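Local coordinates for protein aspartate semialdehyde dehydrogenase (Francisella tularensis subsp. tularensis, PDB 4WOJ) that probably catalyses the NADPH-dependent reductive dephosphorylation of L-aspartyl-4-phosphate to L-aspartate-semialdehyde, a step toward lysine, methionine and threonine, at residues Ala177-Leu188 with Ile215-Tyr226. Numbering follows the deposited sequence.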
loop_
_atom_site.group_PDB
_atom_site.type_symbol
_atom_site.label_atom_id
_atom_site.label_comp_id
_atom_site.label_asym_id
_atom_site.label_seq_id
_atom_site.Cartn_x
_atom_site.Cartn_y
_atom_site.Cartn_z
ATOM N N ALA B 177 -13.044 6.651 -13.401
ATOM C CA ALA B 177 -12.696 6.018 -12.103
ATOM C C ALA B 177 -12.093 7.061 -11.150
ATOM O O ALA B 177 -12.429 7.098 -9.969
ATOM C CB ALA B 177 -11.738 4.872 -12.301
ATOM N N MET B 178 -11.229 7.918 -11.693
ATOM C CA MET B 178 -10.580 8.982 -10.928
ATOM C C MET B 178 -11.583 9.994 -10.456
ATOM O O MET B 178 -11.575 10.432 -9.308
ATOM C CB MET B 178 -9.549 9.694 -11.781
ATOM C CG MET B 178 -8.630 10.614 -10.984
ATOM S SD MET B 178 -7.235 11.009 -12.061
ATOM C CE MET B 178 -5.973 11.682 -11.032
ATOM N N GLN B 179 -12.433 10.387 -11.379
ATOM C CA GLN B 179 -13.531 11.292 -11.054
ATOM C C GLN B 179 -14.356 10.691 -9.937
ATOM O O GLN B 179 -14.667 11.359 -8.957
ATOM C CB GLN B 179 -14.402 11.530 -12.285
ATOM C CG GLN B 179 -13.923 12.685 -13.132
ATOM C CD GLN B 179 -14.361 12.598 -14.582
ATOM O OE1 GLN B 179 -15.231 11.811 -14.948
ATOM N NE2 GLN B 179 -13.744 13.413 -15.421
ATOM N N GLU B 180 -14.699 9.420 -10.081
ATOM C CA GLU B 180 -15.423 8.717 -9.006
ATOM C C GLU B 180 -14.685 8.867 -7.658
ATOM O O GLU B 180 -15.274 9.281 -6.663
ATOM C CB GLU B 180 -15.678 7.232 -9.356
ATOM C CG GLU B 180 -16.955 6.721 -8.712
ATOM C CD GLU B 180 -17.212 5.237 -8.911
ATOM O OE1 GLU B 180 -16.445 4.435 -8.348
ATOM O OE2 GLU B 180 -18.194 4.857 -9.604
ATOM N N LEU B 181 -13.386 8.560 -7.642
ATOM C CA LEU B 181 -12.616 8.592 -6.403
ATOM C C LEU B 181 -12.704 9.977 -5.799
ATOM O O LEU B 181 -12.919 10.125 -4.568
ATOM C CB LEU B 181 -11.146 8.168 -6.615
ATOM C CG LEU B 181 -10.179 8.550 -5.468
ATOM C CD1 LEU B 181 -10.532 7.947 -4.135
ATOM C CD2 LEU B 181 -8.755 8.180 -5.812
ATOM N N LEU B 182 -12.483 10.989 -6.637
ATOM C CA LEU B 182 -12.547 12.395 -6.156
ATOM C C LEU B 182 -13.909 12.671 -5.577
ATOM O O LEU B 182 -14.036 13.293 -4.555
ATOM C CB LEU B 182 -12.239 13.403 -7.249
ATOM C CG LEU B 182 -10.806 13.395 -7.791
ATOM C CD1 LEU B 182 -10.716 14.230 -9.053
ATOM C CD2 LEU B 182 -9.822 13.866 -6.733
ATOM N N GLN B 183 -14.929 12.140 -6.212
ATOM C CA GLN B 183 -16.290 12.400 -5.773
ATOM C C GLN B 183 -16.673 11.665 -4.481
ATOM O O GLN B 183 -17.251 12.248 -3.559
ATOM C CB GLN B 183 -17.235 12.064 -6.907
ATOM C CG GLN B 183 -18.653 11.849 -6.476
ATOM C CD GLN B 183 -19.572 12.282 -7.561
ATOM O OE1 GLN B 183 -19.563 11.706 -8.645
ATOM N NE2 GLN B 183 -20.347 13.349 -7.297
ATOM N N GLN B 184 -16.371 10.381 -4.411
ATOM C CA GLN B 184 -16.535 9.650 -3.144
ATOM C C GLN B 184 -15.973 10.489 -2.005
ATOM O O GLN B 184 -16.635 10.743 -1.028
ATOM C CB GLN B 184 -15.816 8.308 -3.178
ATOM C CG GLN B 184 -16.423 7.307 -4.134
ATOM C CD GLN B 184 -15.473 6.151 -4.438
ATOM O OE1 GLN B 184 -14.382 6.068 -3.850
ATOM N NE2 GLN B 184 -15.877 5.252 -5.382
ATOM N N THR B 185 -14.741 10.935 -2.172
ATOM C CA THR B 185 -14.017 11.683 -1.139
ATOM C C THR B 185 -14.685 13.024 -0.804
ATOM O O THR B 185 -14.668 13.493 0.334
ATOM C CB THR B 185 -12.581 11.950 -1.623
ATOM O OG1 THR B 185 -12.087 10.769 -2.248
ATOM C CG2 THR B 185 -11.679 12.337 -0.497
ATOM N N SER B 186 -15.257 13.634 -1.827
ATOM C CA SER B 186 -15.956 14.905 -1.675
ATOM C C SER B 186 -17.179 14.736 -0.815
ATOM O O SER B 186 -17.347 15.439 0.182
ATOM C CB SER B 186 -16.358 15.470 -3.030
ATOM O OG SER B 186 -17.332 16.496 -2.860
ATOM N N LEU B 187 -18.012 13.778 -1.194
ATOM C CA LEU B 187 -19.256 13.494 -0.464
ATOM C C LEU B 187 -19.044 13.089 0.994
ATOM O O LEU B 187 -19.688 13.637 1.898
ATOM C CB LEU B 187 -20.038 12.400 -1.170
ATOM C CG LEU B 187 -20.494 12.746 -2.598
ATOM C CD1 LEU B 187 -21.015 11.502 -3.305
ATOM C CD2 LEU B 187 -21.557 13.846 -2.570
ATOM N N LEU B 188 -18.122 12.153 1.212
ATOM C CA LEU B 188 -17.752 11.757 2.559
ATOM C C LEU B 188 -17.245 12.925 3.362
ATOM O O LEU B 188 -17.476 12.993 4.565
ATOM C CB LEU B 188 -16.647 10.711 2.550
ATOM C CG LEU B 188 -16.927 9.459 1.777
ATOM C CD1 LEU B 188 -15.675 8.605 1.785
ATOM C CD2 LEU B 188 -18.068 8.729 2.416
ATOM N N ILE B 215 -23.114 6.980 -2.190
ATOM C CA ILE B 215 -21.738 7.110 -2.597
ATOM C C ILE B 215 -21.491 6.269 -3.814
ATOM O O ILE B 215 -21.449 5.041 -3.705
ATOM C CB ILE B 215 -20.813 6.553 -1.500
ATOM C CG1 ILE B 215 -20.961 7.369 -0.202
ATOM C CG2 ILE B 215 -19.369 6.537 -1.985
ATOM C CD1 ILE B 215 -20.856 8.867 -0.386
ATOM N N PRO B 216 -21.279 6.908 -4.966
ATOM C CA PRO B 216 -21.128 6.165 -6.196
ATOM C C PRO B 216 -19.877 5.306 -6.205
ATOM O O PRO B 216 -18.796 5.797 -5.926
ATOM C CB PRO B 216 -20.991 7.262 -7.242
ATOM C CG PRO B 216 -20.321 8.348 -6.512
ATOM C CD PRO B 216 -20.910 8.318 -5.140
ATOM N N GLN B 217 -20.040 4.036 -6.531
ATOM C CA GLN B 217 -18.951 3.088 -6.444
ATOM C C GLN B 217 -18.982 2.016 -7.520
ATOM O O GLN B 217 -18.350 0.986 -7.380
ATOM C CB GLN B 217 -18.966 2.422 -5.079
ATOM C CG GLN B 217 -20.335 2.032 -4.569
ATOM C CD GLN B 217 -20.322 1.764 -3.076
ATOM O OE1 GLN B 217 -20.031 0.641 -2.657
ATOM N NE2 GLN B 217 -20.629 2.797 -2.267
ATOM N N GLN B 218 -19.706 2.247 -8.594
ATOM C CA GLN B 218 -19.791 1.238 -9.642
ATOM C C GLN B 218 -18.467 1.103 -10.379
ATOM O O GLN B 218 -18.050 -0.014 -10.727
ATOM C CB GLN B 218 -20.890 1.544 -10.662
ATOM C CG GLN B 218 -22.320 1.654 -10.128
ATOM C CD GLN B 218 -22.595 0.846 -8.861
ATOM O OE1 GLN B 218 -22.865 1.405 -7.777
ATOM N NE2 GLN B 218 -22.529 -0.469 -8.987
ATOM N N LYS B 219 -17.813 2.237 -10.605
ATOM C CA LYS B 219 -16.547 2.262 -11.337
ATOM C C LYS B 219 -15.414 1.605 -10.561
ATOM O O LYS B 219 -14.584 0.947 -11.145
ATOM C CB LYS B 219 -16.142 3.697 -11.679
ATOM C CG LYS B 219 -17.189 4.492 -12.441
ATOM C CD LYS B 219 -17.318 4.029 -13.887
ATOM C CE LYS B 219 -18.580 4.566 -14.540
ATOM N NZ LYS B 219 -18.842 5.997 -14.184
ATOM N N THR B 220 -15.358 1.840 -9.252
ATOM C CA THR B 220 -14.360 1.226 -8.381
ATOM C C THR B 220 -14.939 0.025 -7.698
ATOM O O THR B 220 -14.243 -0.609 -6.890
ATOM C CB THR B 220 -13.840 2.178 -7.277
ATOM O OG1 THR B 220 -14.927 2.637 -6.486
ATOM C CG2 THR B 220 -13.152 3.348 -7.857
ATOM N N VAL B 221 -16.203 -0.283 -7.996
ATOM C CA VAL B 221 -16.874 -1.480 -7.477
ATOM C C VAL B 221 -17.216 -1.361 -5.993
ATOM O O VAL B 221 -18.343 -1.670 -5.584
ATOM C CB VAL B 221 -16.029 -2.743 -7.733
ATOM C CG1 VAL B 221 -16.871 -3.993 -7.508
ATOM C CG2 VAL B 221 -15.488 -2.743 -9.146
ATOM N N GLN B 222 -16.229 -0.920 -5.196
ATOM C CA GLN B 222 -16.444 -0.488 -3.808
ATOM C C GLN B 222 -15.850 0.883 -3.645
ATOM O O GLN B 222 -15.114 1.352 -4.481
ATOM C CB GLN B 222 -15.799 -1.444 -2.813
ATOM C CG GLN B 222 -16.192 -2.915 -2.987
ATOM C CD GLN B 222 -17.568 -3.270 -2.415
ATOM O OE1 GLN B 222 -18.242 -2.457 -1.763
ATOM N NE2 GLN B 222 -17.987 -4.500 -2.662
ATOM N N THR B 223 -16.182 1.541 -2.560
ATOM C CA THR B 223 -15.578 2.817 -2.295
ATOM C C THR B 223 -14.054 2.673 -2.088
ATOM O O THR B 223 -13.605 1.887 -1.258
ATOM C CB THR B 223 -16.220 3.463 -1.064
ATOM O OG1 THR B 223 -17.613 3.693 -1.319
ATOM C CG2 THR B 223 -15.541 4.764 -0.768
ATOM N N LEU B 224 -13.273 3.447 -2.840
ATOM C CA LEU B 224 -11.807 3.459 -2.714
ATOM C C LEU B 224 -11.326 4.471 -1.669
ATOM O O LEU B 224 -10.289 4.281 -1.032
ATOM C CB LEU B 224 -11.173 3.738 -4.086
ATOM C CG LEU B 224 -9.651 3.839 -4.216
ATOM C CD1 LEU B 224 -8.979 2.619 -3.622
ATOM C CD2 LEU B 224 -9.228 4.022 -5.670
ATOM N N ALA B 225 -12.091 5.533 -1.458
ATOM C CA ALA B 225 -11.687 6.555 -0.474
ATOM C C ALA B 225 -11.632 5.967 0.945
ATOM O O ALA B 225 -12.538 5.245 1.348
ATOM C CB ALA B 225 -12.631 7.760 -0.502
ATOM N N TYR B 226 -10.583 6.324 1.685
ATOM C CA TYR B 226 -10.276 5.735 2.997
ATOM C C TYR B 226 -10.297 4.222 2.922
ATOM O O TYR B 226 -10.707 3.535 3.862
ATOM C CB TYR B 226 -11.241 6.218 4.073
ATOM C CG TYR B 226 -11.257 7.733 4.233
ATOM C CD1 TYR B 226 -10.161 8.420 4.747
ATOM C CD2 TYR B 226 -12.379 8.468 3.875
ATOM C CE1 TYR B 226 -10.180 9.802 4.875
ATOM C CE2 TYR B 226 -12.415 9.837 4.019
ATOM C CZ TYR B 226 -11.319 10.506 4.511
ATOM O OH TYR B 226 -11.393 11.881 4.643
#
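The amide nitrogen NE2 of Gln184 makes two hydrogen bonds to the irregular chain 215-226, to Pro216 O and to Thr220 OG1, each bond 3.0 Å long. Both acceptors lie close to the amide plane, at 11° and 5° from it, so the pair fixes the rotation of the amide. This is helix-to-loop packing in the dimerisation domain of the aspartate-semialdehyde dehydrogenase family: helix 175-191 holds a long segment without regular structure through two buried polar side chains. Gln184 OE1 takes Leu224 N at 3.0 Å, from a position tilted out of the carbonyl plane, and a weak bond from Ala225 N. One amide therefore joins two parts of the loop that lie several residues apart in sequence.

One turn earlier, Glu180 runs out extended beyond CG, its CG passing Pro216 O, and its carboxylate receives two consecutive backbone N-H groups on the syn side of each oxygen, both donors tilted out of the carboxylate plane. Lys219 N reaches Glu180 OE2 at 2.8 Å and Thr220 N reaches Glu180 OE1 at 3.0 Å; such donors would be expected to favour the ionised form. Lys219 CB and CG lie against Glu180 OE2, and beyond them the chain bends, its ammonium out of contact with the carboxylate.

Apolar groups close the other end. Ile215 CD1 touches both Leu187 CB and Leu188 CD2, Leu187 CD1 meets Pro216 CD tip to tip, and Leu208 of helix 198-209 touches both Ile215 and Leu188. Near the dimer interface, Thr185 and Tyr226 both pack on Thr185 of the second subunit. With its CG beside the backbone N (chi1 -56°), Leu188 extends CD1 to Ala225 CB and to the edge of the Tyr226 ring, 3.9 Å from Tyr226 CD2.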